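Local coordinates for protein hydrogenase maturation factor (Thermoanaerobacter tengcongensis, PDB 3VTH) that probably transfers a carbamoyl group from carbamoyl phosphate to the C-terminal cysteine of HypE, using ATP, during [NiFe]-hydrogenase maturation, at residues 504-509 with 595-600; 482-487 with 516-521; 534-539 with 647-652. All blocks are in the same frame, centred on the assembly; numbering follows the deposited sequence.

Contact 1: 504-509 with 595-600; sequences IAYDGT and SSMGRF. With FE (Fe (III) ion), chain I; AP2 (phosphomethylphosphonic acid adenosyl ester), chain H.
Gly-598 N donates to Asp-507 O at 2.9 Å, and so ties the start of helix 597-607 to the end of strand 501-507. The setting is the nucleotide and iron site of the Kae1-like domain, a member of the actin-ATPase clan, where a phosphate-binding turn follows the strand. Asp-507 OD2 binds the iron (III) ion at 2.1 Å, beside oxygens O2A and O2B of the nucleotide AP2; His-483, His-487 and Asp-734 complete the site. Thr-509 N donates to AP2 O1B at 2.7 Å, and Thr-509 OG1 donates to O3B. Gly-508 and Gly-598 face each other with 4.0 Å between their CA atoms; a CB on Gly-598 would strike both Gly-508 CA and the ribose O2', so glycine suits the place.

Behind this shell stands Ser-596, the N-cap of the helix. Its OG lies anti to the backbone N (chi1 166°), from where it donates to Gly-508 O over a short 2.5 Å while accepting from Arg-599 N. An alanine here would remove both bonds and would probably leave the first turn uncapped and the Gly-508 carbonyl without its hydroxyl partner, freer to shift under the phosphate. The guanidinium of Arg-599 meets Thr-509 CG2 at its edge, its NH2 paired with Asp-602. Farther from the metal, Tyr-506 is sandwiched: Ile-504 CG2 sits over the centre of one face, and on the opposite face the bent chain of Met-597 lays its CE 4.0 Å from the ring centroid, a CH-pi contact.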
loop_
_atom_site.group_PDB
_atom_site.type_symbol
_atom_site.label_atom_id
_atom_site.label_comp_id
_atom_site.label_asym_id
_atom_site.label_seq_id
_atom_site.Cartn_x
_atom_site.Cartn_y
_atom_site.Cartn_z
ATOM N N ILE A 504 -19.901 -5.676 4.916
ATOM C CA ILE A 504 -20.413 -4.589 4.082
ATOM C C ILE A 504 -19.328 -4.286 3.036
ATOM O O ILE A 504 -18.276 -3.746 3.354
ATOM C CB ILE A 504 -20.768 -3.364 4.954
ATOM C CG1 ILE A 504 -21.864 -3.785 5.963
ATOM C CG2 ILE A 504 -21.194 -2.181 4.076
ATOM C CD1 ILE A 504 -22.184 -2.807 7.036
ATOM N N ALA A 505 -19.578 -4.696 1.803
ATOM C CA ALA A 505 -18.591 -4.609 0.753
ATOM C C ALA A 505 -19.088 -3.606 -0.286
ATOM O O ALA A 505 -19.980 -3.907 -1.093
ATOM C CB ALA A 505 -18.371 -5.969 0.138
ATOM N N TYR A 506 -18.532 -2.400 -0.241
ATOM C CA TYR A 506 -18.985 -1.325 -1.133
ATOM C C TYR A 506 -17.817 -0.970 -2.046
ATOM O O TYR A 506 -16.733 -0.657 -1.570
ATOM C CB TYR A 506 -19.443 -0.084 -0.340
ATOM C CG TYR A 506 -20.778 -0.207 0.389
ATOM C CD1 TYR A 506 -21.599 -1.336 0.225
ATOM C CD2 TYR A 506 -21.242 0.834 1.196
ATOM C CE1 TYR A 506 -22.850 -1.430 0.844
ATOM C CE2 TYR A 506 -22.485 0.756 1.839
ATOM C CZ TYR A 506 -23.280 -0.387 1.660
ATOM O OH TYR A 506 -24.495 -0.470 2.288
ATOM N N ASP A 507 -18.025 -1.055 -3.351
ATOM C CA ASP A 507 -16.983 -0.666 -4.322
ATOM C C ASP A 507 -17.586 -0.336 -5.683
ATOM O O ASP A 507 -18.802 -0.147 -5.781
ATOM C CB ASP A 507 -15.823 -1.693 -4.411
ATOM C CG ASP A 507 -16.227 -3.054 -4.989
ATOM O OD1 ASP A 507 -17.358 -3.247 -5.515
ATOM O OD2 ASP A 507 -15.377 -3.973 -4.913
ATOM N N GLY A 508 -16.744 -0.235 -6.715
ATOM C CA GLY A 508 -17.207 0.089 -8.069
ATOM C C GLY A 508 -17.732 -1.091 -8.879
ATOM O O GLY A 508 -18.882 -1.082 -9.361
ATOM N N THR A 509 -16.889 -2.103 -9.084
ATOM C CA THR A 509 -17.286 -3.249 -9.889
ATOM C C THR A 509 -16.585 -4.499 -9.425
ATOM O O THR A 509 -15.366 -4.542 -9.332
ATOM C CB THR A 509 -16.915 -3.096 -11.397
ATOM O OG1 THR A 509 -15.527 -2.742 -11.511
ATOM C CG2 THR A 509 -17.741 -2.029 -12.063
ATOM N N SER A 595 -25.231 -3.471 -9.211
ATOM C CA SER A 595 -25.512 -3.059 -7.828
ATOM C C SER A 595 -24.161 -2.556 -7.367
ATOM O O SER A 595 -23.242 -3.348 -7.146
ATOM C CB SER A 595 -25.946 -4.267 -6.978
ATOM O OG SER A 595 -25.843 -4.008 -5.577
ATOM N N SER A 596 -23.994 -1.244 -7.269
ATOM C CA SER A 596 -22.641 -0.712 -7.101
ATOM C C SER A 596 -22.655 0.631 -6.394
ATOM O O SER A 596 -23.295 1.568 -6.857
ATOM C CB SER A 596 -21.970 -0.558 -8.472
ATOM O OG SER A 596 -20.796 0.251 -8.393
ATOM N N MET A 597 -21.914 0.723 -5.290
ATOM C CA MET A 597 -21.781 1.995 -4.571
ATOM C C MET A 597 -20.983 3.003 -5.393
ATOM O O MET A 597 -21.285 4.197 -5.405
ATOM C CB MET A 597 -21.162 1.779 -3.177
ATOM C CG MET A 597 -21.207 3.036 -2.253
ATOM S SD MET A 597 -22.862 3.740 -2.048
ATOM C CE MET A 597 -23.768 2.341 -1.350
ATOM N N GLY A 598 -19.977 2.519 -6.114
ATOM C CA GLY A 598 -19.194 3.395 -7.011
ATOM C C GLY A 598 -20.031 4.056 -8.101
ATOM O O GLY A 598 -19.918 5.269 -8.338
ATOM N N ARG A 599 -20.874 3.268 -8.768
ATOM C CA ARG A 599 -21.734 3.810 -9.813
ATOM C C ARG A 599 -22.807 4.716 -9.220
ATOM O O ARG A 599 -23.194 5.709 -9.844
ATOM C CB ARG A 599 -22.383 2.698 -10.671
ATOM C CG ARG A 599 -21.400 1.752 -11.425
ATOM C CD ARG A 599 -20.511 2.417 -12.501
ATOM N NE ARG A 599 -19.510 3.297 -11.898
ATOM C CZ ARG A 599 -18.321 2.902 -11.433
ATOM N NH1 ARG A 599 -17.941 1.628 -11.521
ATOM N NH2 ARG A 599 -17.510 3.790 -10.875
ATOM N N PHE A 600 -23.303 4.361 -8.032
ATOM C CA PHE A 600 -24.258 5.230 -7.309
ATOM C C PHE A 600 -23.635 6.620 -7.113
ATOM O O PHE A 600 -24.250 7.650 -7.467
ATOM C CB PHE A 600 -24.671 4.589 -5.965
ATOM C CG PHE A 600 -25.946 5.141 -5.343
ATOM C CD1 PHE A 600 -26.690 6.163 -5.940
ATOM C CD2 PHE A 600 -26.369 4.649 -4.100
ATOM C CE1 PHE A 600 -27.865 6.662 -5.332
ATOM C CE2 PHE A 600 -27.535 5.150 -3.482
ATOM C CZ PHE A 600 -28.283 6.165 -4.104
HETATM FE FE FE I . -13.302 -4.173 -5.258
HETATM P PB AP2 H . -13.500 -2.495 -8.043
HETATM O O1B AP2 H . -14.574 -1.439 -7.977
HETATM O O2B AP2 H . -13.650 -3.661 -7.114
HETATM O O3B AP2 H . -13.152 -2.857 -9.465
HETATM C C3A AP2 H . -12.038 -1.596 -7.460
HETATM P PA AP2 H . -12.080 -1.103 -5.712
HETATM O O1A AP2 H . -10.648 -0.626 -5.517
HETATM O O2A AP2 H . -12.668 -2.107 -4.750
HETATM O "O5'" AP2 H . -13.093 0.160 -5.672
HETATM C "C5'" AP2 H . -12.665 1.367 -6.290
HETATM C "C4'" AP2 H . -13.913 2.209 -6.428
HETATM O "O4'" AP2 H . -14.291 2.716 -5.148
HETATM C "C3'" AP2 H . -13.696 3.437 -7.291
HETATM O "O3'" AP2 H . -13.740 3.097 -8.680
HETATM C "C2'" AP2 H . -14.855 4.296 -6.826
HETATM O "O2'" AP2 H . -16.013 3.852 -7.544
HETATM C "C1'" AP2 H . -14.968 3.967 -5.331
HETATM N N9 AP2 H . -14.325 5.087 -4.586
HETATM C C8 AP2 H . -13.021 5.459 -4.610
HETATM N N7 AP2 H . -12.798 6.563 -3.846
HETATM C C5 AP2 H . -13.982 6.918 -3.309
HETATM C C6 AP2 H . -14.467 7.994 -2.407
HETATM N N6 AP2 H . -13.621 8.927 -1.903
HETATM N N1 AP2 H . -15.796 8.008 -2.110
HETATM C C2 AP2 H . -16.658 7.080 -2.580
HETATM N N3 AP2 H . -16.284 6.086 -3.414
HETATM C C4 AP2 H . -14.984 5.958 -3.804
#

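Contact 2: 482-487 with 516-521; sequences QHHHAH and NVWGAE. With FE (Fe (III) ion), chain I; AP2 (phosphomethylphosphonic acid adenosyl ester), chain H.
His-484 pushes its imidazole against the backbone where Trp-518 joins Gly-519, with CE1 3.3 Å from Trp-518 C and NE2 3.4 Å from Gly-519 CA. The ring stands between strand 517-525 and helix 483-494, the helix that carries the iron ligands His-483 and His-487. Its CG lies anti to the carbonyl carbon (chi1 -58°), which sends the imidazole toward the strand. One face is met by Glu-521 CG and the other by CD2 of His-483, so the second-shell ring leans on a first-shell one.

Gln-482 fixes the rotation of His-484. Its NE2 donates in the imidazole plane to ND1 at 3.1 Å and 173°, and is also hydrogen-bonded to Tyr-511 O, while its OE1 caps the helix by accepting from His-485 N and, weakly, from His-484 N. The same amide crosses the indole with planes 46° apart, NE2 coming 3.3 Å from Trp-518 CE3. Glutamine suits the place because one flat group offers both donor and acceptor.

On the strand side, Glu-521 OE1 takes Gly-519 N and Ala-520 N from opposite faces of the carboxylate plane, holding the bend in the strand; OE2 pairs with Arg-532.

With ND1 accepting from Gln-482, NE2 is probably the nitrogen that donates to Asp-507 OD1. This chain of bonds from amide through imidazole to carboxylate would help to hold the metal-binding aspartate in orientation, consistent with a second-shell role for His-484.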
loop_
_atom_site.group_PDB
_atom_site.type_symbol
_atom_site.label_atom_id
_atom_site.label_comp_id
_atom_site.label_asym_id
_atom_site.label_seq_id
_atom_site.Cartn_x
_atom_site.Cartn_y
_atom_site.Cartn_z
ATOM N N GLN A 482 -15.235 -15.189 -4.764
ATOM C CA GLN A 482 -16.049 -14.053 -5.170
ATOM C C GLN A 482 -15.401 -12.771 -4.629
ATOM O O GLN A 482 -14.907 -12.748 -3.510
ATOM C CB GLN A 482 -17.489 -14.203 -4.690
ATOM C CG GLN A 482 -18.461 -13.291 -5.465
ATOM C CD GLN A 482 -18.474 -11.859 -4.949
ATOM O OE1 GLN A 482 -18.336 -11.622 -3.748
ATOM N NE2 GLN A 482 -18.653 -10.897 -5.856
ATOM N N HIS A 483 -15.416 -11.718 -5.450
ATOM C CA HIS A 483 -14.676 -10.465 -5.207
ATOM C C HIS A 483 -14.983 -9.810 -3.861
ATOM O O HIS A 483 -14.079 -9.404 -3.126
ATOM C CB HIS A 483 -15.000 -9.477 -6.334
ATOM C CG HIS A 483 -14.166 -8.232 -6.315
ATOM N ND1 HIS A 483 -12.920 -8.164 -6.902
ATOM C CD2 HIS A 483 -14.411 -6.998 -5.808
ATOM C CE1 HIS A 483 -12.430 -6.945 -6.751
ATOM N NE2 HIS A 483 -13.315 -6.219 -6.094
ATOM N N HIS A 484 -16.273 -9.674 -3.553
ATOM C CA HIS A 484 -16.684 -8.998 -2.339
ATOM C C HIS A 484 -16.441 -9.826 -1.097
ATOM O O HIS A 484 -16.076 -9.282 -0.058
ATOM C CB HIS A 484 -18.110 -8.449 -2.497
ATOM C CG HIS A 484 -18.197 -7.505 -3.653
ATOM N ND1 HIS A 484 -18.487 -7.928 -4.932
ATOM C CD2 HIS A 484 -17.888 -6.188 -3.751
ATOM C CE1 HIS A 484 -18.410 -6.902 -5.761
ATOM N NE2 HIS A 484 -18.051 -5.836 -5.069
ATOM N N HIS A 485 -16.605 -11.141 -1.219
ATOM C CA HIS A 485 -16.205 -12.044 -0.162
ATOM C C HIS A 485 -14.721 -11.810 0.158
ATOM O O HIS A 485 -14.357 -11.694 1.326
ATOM C CB HIS A 485 -16.501 -13.503 -0.574
ATOM C CG HIS A 485 -16.289 -14.512 0.516
ATOM N ND1 HIS A 485 -16.111 -15.852 0.252
ATOM C CD2 HIS A 485 -16.218 -14.380 1.864
ATOM C CE1 HIS A 485 -15.944 -16.505 1.388
ATOM N NE2 HIS A 485 -15.985 -15.632 2.379
ATOM N N ALA A 486 -13.877 -11.727 -0.872
ATOM C CA ALA A 486 -12.440 -11.485 -0.680
ATOM C C ALA A 486 -12.137 -10.159 0.031
ATOM O O ALA A 486 -11.265 -10.123 0.897
ATOM C CB ALA A 486 -11.700 -11.562 -2.007
ATOM N N HIS A 487 -12.830 -9.073 -0.335
ATOM C CA HIS A 487 -12.678 -7.784 0.383
ATOM C C HIS A 487 -12.948 -7.980 1.881
ATOM O O HIS A 487 -12.158 -7.540 2.734
ATOM C CB HIS A 487 -13.653 -6.707 -0.152
ATOM C CG HIS A 487 -13.152 -5.923 -1.330
ATOM N ND1 HIS A 487 -11.940 -5.258 -1.338
ATOM C CD2 HIS A 487 -13.741 -5.640 -2.521
ATOM C CE1 HIS A 487 -11.799 -4.618 -2.487
ATOM N NE2 HIS A 487 -12.878 -4.837 -3.224
ATOM N N ASN A 516 -24.256 -10.484 -12.784
ATOM C CA ASN A 516 -24.352 -9.032 -12.703
ATOM C C ASN A 516 -23.154 -8.465 -11.992
ATOM O O ASN A 516 -22.375 -9.206 -11.388
ATOM C CB ASN A 516 -25.660 -8.604 -12.027
ATOM C CG ASN A 516 -26.895 -9.013 -12.831
ATOM O OD1 ASN A 516 -26.895 -8.961 -14.062
ATOM N ND2 ASN A 516 -27.948 -9.440 -12.132
ATOM N N VAL A 517 -22.990 -7.150 -12.083
ATOM C CA VAL A 517 -21.929 -6.453 -11.379
ATOM C C VAL A 517 -22.386 -6.153 -9.952
ATOM O O VAL A 517 -23.505 -5.654 -9.751
ATOM C CB VAL A 517 -21.581 -5.139 -12.105
ATOM C CG1 VAL A 517 -20.624 -4.278 -11.273
ATOM C CG2 VAL A 517 -21.003 -5.439 -13.508
ATOM N N TRP A 518 -21.532 -6.471 -8.976
ATOM C CA TRP A 518 -21.819 -6.248 -7.560
ATOM C C TRP A 518 -20.921 -5.128 -7.046
ATOM O O TRP A 518 -19.987 -4.712 -7.745
ATOM C CB TRP A 518 -21.547 -7.518 -6.756
ATOM C CG TRP A 518 -22.532 -8.640 -6.944
ATOM C CD1 TRP A 518 -23.515 -8.746 -7.903
ATOM C CD2 TRP A 518 -22.590 -9.857 -6.177
ATOM N NE1 TRP A 518 -24.178 -9.945 -7.763
ATOM C CE2 TRP A 518 -23.641 -10.638 -6.709
ATOM C CE3 TRP A 518 -21.863 -10.349 -5.081
ATOM C CZ2 TRP A 518 -23.982 -11.906 -6.188
ATOM C CZ3 TRP A 518 -22.205 -11.603 -4.555
ATOM C CH2 TRP A 518 -23.261 -12.360 -5.109
ATOM N N GLY A 519 -21.165 -4.648 -5.832
ATOM C CA GLY A 519 -20.422 -3.464 -5.345
ATOM C C GLY A 519 -21.167 -2.625 -4.325
ATOM O O GLY A 519 -20.680 -1.584 -3.887
ATOM N N ALA A 520 -22.349 -3.084 -3.937
ATOM C CA ALA A 520 -23.079 -2.467 -2.849
ATOM C C ALA A 520 -23.783 -3.575 -2.095
ATOM O O ALA A 520 -25.021 -3.639 -2.051
ATOM C CB ALA A 520 -24.066 -1.440 -3.393
ATOM N N GLU A 521 -22.975 -4.447 -1.499
ATOM C CA GLU A 521 -23.451 -5.727 -0.985
ATOM C C GLU A 521 -23.332 -5.817 0.527
ATOM O O GLU A 521 -22.373 -5.308 1.108
ATOM C CB GLU A 521 -22.621 -6.869 -1.589
ATOM C CG GLU A 521 -22.316 -6.695 -3.088
ATOM C CD GLU A 521 -23.573 -6.555 -3.901
ATOM O OE1 GLU A 521 -23.671 -5.580 -4.686
ATOM O OE2 GLU A 521 -24.475 -7.405 -3.726
HETATM FE FE FE I . -13.302 -4.173 -5.258
HETATM P PB AP2 H . -13.500 -2.495 -8.043
HETATM O O1B AP2 H . -14.574 -1.439 -7.977
HETATM O O2B AP2 H . -13.650 -3.661 -7.114
HETATM O O3B AP2 H . -13.152 -2.857 -9.465
HETATM C C3A AP2 H . -12.038 -1.596 -7.460
HETATM P PA AP2 H . -12.080 -1.103 -5.712
HETATM O O1A AP2 H . -10.648 -0.626 -5.517
HETATM O O2A AP2 H . -12.668 -2.107 -4.750
HETATM O "O5'" AP2 H . -13.093 0.160 -5.672
HETATM C "C5'" AP2 H . -12.665 1.367 -6.290
HETATM C "C4'" AP2 H . -13.913 2.209 -6.428
HETATM O "O4'" AP2 H . -14.291 2.716 -5.148
HETATM C "C3'" AP2 H . -13.696 3.437 -7.291
HETATM O "O3'" AP2 H . -13.740 3.097 -8.680
HETATM C "C2'" AP2 H . -14.855 4.296 -6.826
HETATM O "O2'" AP2 H . -16.013 3.852 -7.544
HETATM C "C1'" AP2 H . -14.968 3.967 -5.331
HETATM N N9 AP2 H . -14.325 5.087 -4.586
HETATM C C8 AP2 H . -13.021 5.459 -4.610
HETATM N N7 AP2 H . -12.798 6.563 -3.846
HETATM C C5 AP2 H . -13.982 6.918 -3.309
HETATM C C6 AP2 H . -14.467 7.994 -2.407
HETATM N N6 AP2 H . -13.621 8.927 -1.903
HETATM N N1 AP2 H . -15.796 8.008 -2.110
HETATM C C2 AP2 H . -16.658 7.080 -2.580
HETATM N N3 AP2 H . -16.284 6.086 -3.414
HETATM C C4 AP2 H . -14.984 5.958 -3.804
#

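Contact 3: 534-539 with 647-652; sequences AHLKYK and IDPELI
Two lysines from 534-539 converge on a single aspartate that is also a helix cap: Lys-539 and Lys-537 both approach Asp-648, the N-cap of helix 649-662. Lys-539 NZ makes the short salt bridge, 2.8 Å from Asp-648 OD1 on its syn side. Glu-650 N reaches that oxygen at 3.1 Å from the opposite face of the carboxylate, so OD1 is gripped by a side-chain ammonium and by the helix's first turn at once. The carboxylate gets there because Asp-648 CG is anti to the backbone N (chi1 -176°). Both partners would be expected to favour its ionised form.

Lys-537 acts more loosely. Fully extended, it lays CD 3.7 Å from Asp-648 CG, but its NZ forms merely a long salt bridge with OD2, at 4.0 Å; a water that accepts from NZ and lies within bonding distance of OD2 probably spans the gap. Lysine suits this exposed edge, since its methylenes can pack along the aspartate while the ammonium stays hydrated. Lys-539 takes a more enclosed route, bending at chi2 and sliding past Pro-649 in the opposite direction, CE against CG. Proline fits the start of the helix, where an amide hydrogen is not needed for the helical bonding.

Beneath the charges the chains join in a parallel bridge. Lys-537 N donates to Ile-647 O at 2.7 Å, and Ile-647 N returns a weak bond to His-535 O. Leu-536 and Ile-647 point to the same face of the sheet, Leu-536 CD2 4.0 Å from Ile-647 CB. That face is backed by helix 666-692, where Ile-647 rests on Phe-680 and Leu-684. Residues 534-536 lie between strand 517-525 and the short strand 645-647, from which helix 649-662 departs, while Lys-539 pairs with Val-594 of strand 591-594.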
loop_
_atom_site.group_PDB
_atom_site.type_symbol
_atom_site.label_atom_id
_atom_site.label_comp_id
_atom_site.label_asym_id
_atom_site.label_seq_id
_atom_site.Cartn_x
_atom_site.Cartn_y
_atom_site.Cartn_z
ATOM N N ALA A 534 -28.227 -8.454 1.223
ATOM C CA ALA A 534 -28.810 -7.185 0.755
ATOM C C ALA A 534 -27.953 -6.584 -0.352
ATOM O O ALA A 534 -26.757 -6.840 -0.423
ATOM C CB ALA A 534 -28.966 -6.178 1.925
ATOM N N HIS A 535 -28.589 -5.815 -1.231
ATOM C CA HIS A 535 -27.887 -5.135 -2.315
ATOM C C HIS A 535 -28.736 -3.983 -2.837
ATOM O O HIS A 535 -29.860 -3.806 -2.399
ATOM C CB HIS A 535 -27.539 -6.124 -3.440
ATOM C CG HIS A 535 -28.726 -6.741 -4.117
ATOM N ND1 HIS A 535 -29.293 -6.203 -5.253
ATOM C CD2 HIS A 535 -29.417 -7.882 -3.857
ATOM C CE1 HIS A 535 -30.299 -6.967 -5.647
ATOM N NE2 HIS A 535 -30.394 -7.993 -4.821
ATOM N N LEU A 536 -28.191 -3.197 -3.753
ATOM C CA LEU A 536 -28.959 -2.137 -4.422
ATOM C C LEU A 536 -29.738 -2.699 -5.608
ATOM O O LEU A 536 -29.263 -3.632 -6.254
ATOM C CB LEU A 536 -28.027 -1.012 -4.882
ATOM C CG LEU A 536 -27.384 -0.157 -3.785
ATOM C CD1 LEU A 536 -26.499 0.958 -4.397
ATOM C CD2 LEU A 536 -28.439 0.453 -2.847
ATOM N N LYS A 537 -30.936 -2.156 -5.878
ATOM C CA LYS A 537 -31.749 -2.615 -7.006
ATOM C C LYS A 537 -30.949 -2.443 -8.294
ATOM O O LYS A 537 -30.438 -1.355 -8.571
ATOM C CB LYS A 537 -33.094 -1.864 -7.099
ATOM C CG LYS A 537 -34.045 -2.438 -8.169
ATOM C CD LYS A 537 -35.326 -1.587 -8.318
ATOM C CE LYS A 537 -36.307 -2.229 -9.323
ATOM N NZ LYS A 537 -37.493 -1.322 -9.504
ATOM N N TYR A 538 -30.801 -3.535 -9.046
ATOM C CA TYR A 538 -29.998 -3.541 -10.278
ATOM C C TYR A 538 -30.416 -2.458 -11.275
ATOM O O TYR A 538 -31.600 -2.327 -11.563
ATOM C CB TYR A 538 -30.114 -4.904 -10.965
ATOM C CG TYR A 538 -29.303 -5.977 -10.294
ATOM C CD1 TYR A 538 -27.934 -5.813 -10.108
ATOM C CD2 TYR A 538 -29.896 -7.169 -9.870
ATOM C CE1 TYR A 538 -27.165 -6.799 -9.495
ATOM C CE2 TYR A 538 -29.135 -8.163 -9.265
ATOM C CZ TYR A 538 -27.762 -7.954 -9.081
ATOM O OH TYR A 538 -26.970 -8.905 -8.497
ATOM N N LYS A 539 -29.442 -1.699 -11.786
ATOM C CA LYS A 539 -29.682 -0.704 -12.826
ATOM C C LYS A 539 -28.862 -1.063 -14.050
ATOM O O LYS A 539 -27.726 -1.560 -13.914
ATOM C CB LYS A 539 -29.282 0.708 -12.350
ATOM C CG LYS A 539 -30.017 1.187 -11.097
ATOM C CD LYS A 539 -31.518 1.387 -11.406
ATOM C CE LYS A 539 -32.306 1.694 -10.141
ATOM N NZ LYS A 539 -33.788 1.648 -10.375
ATOM N N ILE A 647 -32.622 -2.057 -1.776
ATOM C CA ILE A 647 -32.875 -0.632 -1.796
ATOM C C ILE A 647 -32.715 -0.116 -3.220
ATOM O O ILE A 647 -31.733 -0.451 -3.897
ATOM C CB ILE A 647 -31.886 0.081 -0.864
ATOM C CG1 ILE A 647 -32.153 -0.356 0.585
ATOM C CG2 ILE A 647 -31.995 1.627 -1.034
ATOM C CD1 ILE A 647 -30.973 -0.100 1.557
ATOM N N ASP A 648 -33.675 0.693 -3.655
ATOM C CA ASP A 648 -33.680 1.269 -4.995
ATOM C C ASP A 648 -33.017 2.654 -4.997
ATOM O O ASP A 648 -33.605 3.628 -4.516
ATOM C CB ASP A 648 -35.134 1.343 -5.513
ATOM C CG ASP A 648 -35.243 1.846 -6.962
ATOM O OD1 ASP A 648 -34.217 2.172 -7.616
ATOM O OD2 ASP A 648 -36.385 1.891 -7.448
ATOM N N PRO A 649 -31.792 2.747 -5.549
ATOM C CA PRO A 649 -31.075 4.013 -5.578
ATOM C C PRO A 649 -31.782 5.119 -6.357
ATOM O O PRO A 649 -31.564 6.286 -6.052
ATOM C CB PRO A 649 -29.743 3.647 -6.240
ATOM C CG PRO A 649 -30.012 2.441 -6.998
ATOM C CD PRO A 649 -31.014 1.676 -6.197
ATOM N N GLU A 650 -32.629 4.770 -7.329
ATOM C CA GLU A 650 -33.313 5.805 -8.111
ATOM C C GLU A 650 -34.272 6.665 -7.268
ATOM O O GLU A 650 -34.439 7.843 -7.546
ATOM C CB GLU A 650 -34.026 5.225 -9.337
ATOM C CG GLU A 650 -34.545 6.296 -10.326
ATOM C CD GLU A 650 -35.950 6.845 -9.984
ATOM O OE1 GLU A 650 -36.786 6.082 -9.448
ATOM O OE2 GLU A 650 -36.220 8.043 -10.263
ATOM N N LEU A 651 -34.904 6.063 -6.256
ATOM C CA LEU A 651 -35.800 6.802 -5.347
ATOM C C LEU A 651 -35.072 7.893 -4.547
ATOM O O LEU A 651 -35.645 8.948 -4.226
ATOM C CB LEU A 651 -36.506 5.823 -4.401
ATOM C CG LEU A 651 -37.395 4.776 -5.093
ATOM C CD1 LEU A 651 -38.013 3.812 -4.085
ATOM C CD2 LEU A 651 -38.482 5.480 -5.923
ATOM N N ILE A 652 -33.813 7.619 -4.233
ATOM C CA ILE A 652 -32.931 8.562 -3.571
ATOM C C ILE A 652 -32.480 9.621 -4.583
ATOM O O ILE A 652 -32.459 10.815 -4.266
ATOM C CB ILE A 652 -31.711 7.820 -2.948
ATOM C CG1 ILE A 652 -32.186 6.935 -1.793
ATOM C CG2 ILE A 652 -30.626 8.804 -2.459
ATOM C CD1 ILE A 652 -31.230 5.851 -1.421
HETATM O O HOH W 1 -36.896 1.200 -10.521
#

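Contacts 1 and 2 supply three of the four protein ligands of the iron, and both reach AP2. They also share neighbouring strands of one sheet, 501-507 and 517-525, probably joined by a hydrogen bond from Asp-507 N to Gly-519 O at 2.8 Å. Contact 3 continues that sheet through strand 530-542, about 11 Å from contact 1 between centres, and is mostly buried too, with Lys-537 at the surface. Ser-595 OG bridges outward to Leu-536 N, and Phe-600 packs on Pro-649. The chemistry changes accordingly: one carboxylate ligand among glycines in contact 1, two imidazole ligands and their second shell in contact 2, and in contact 3 one direct and one long, water-assisted lysine-aspartate pair above an apolar layer.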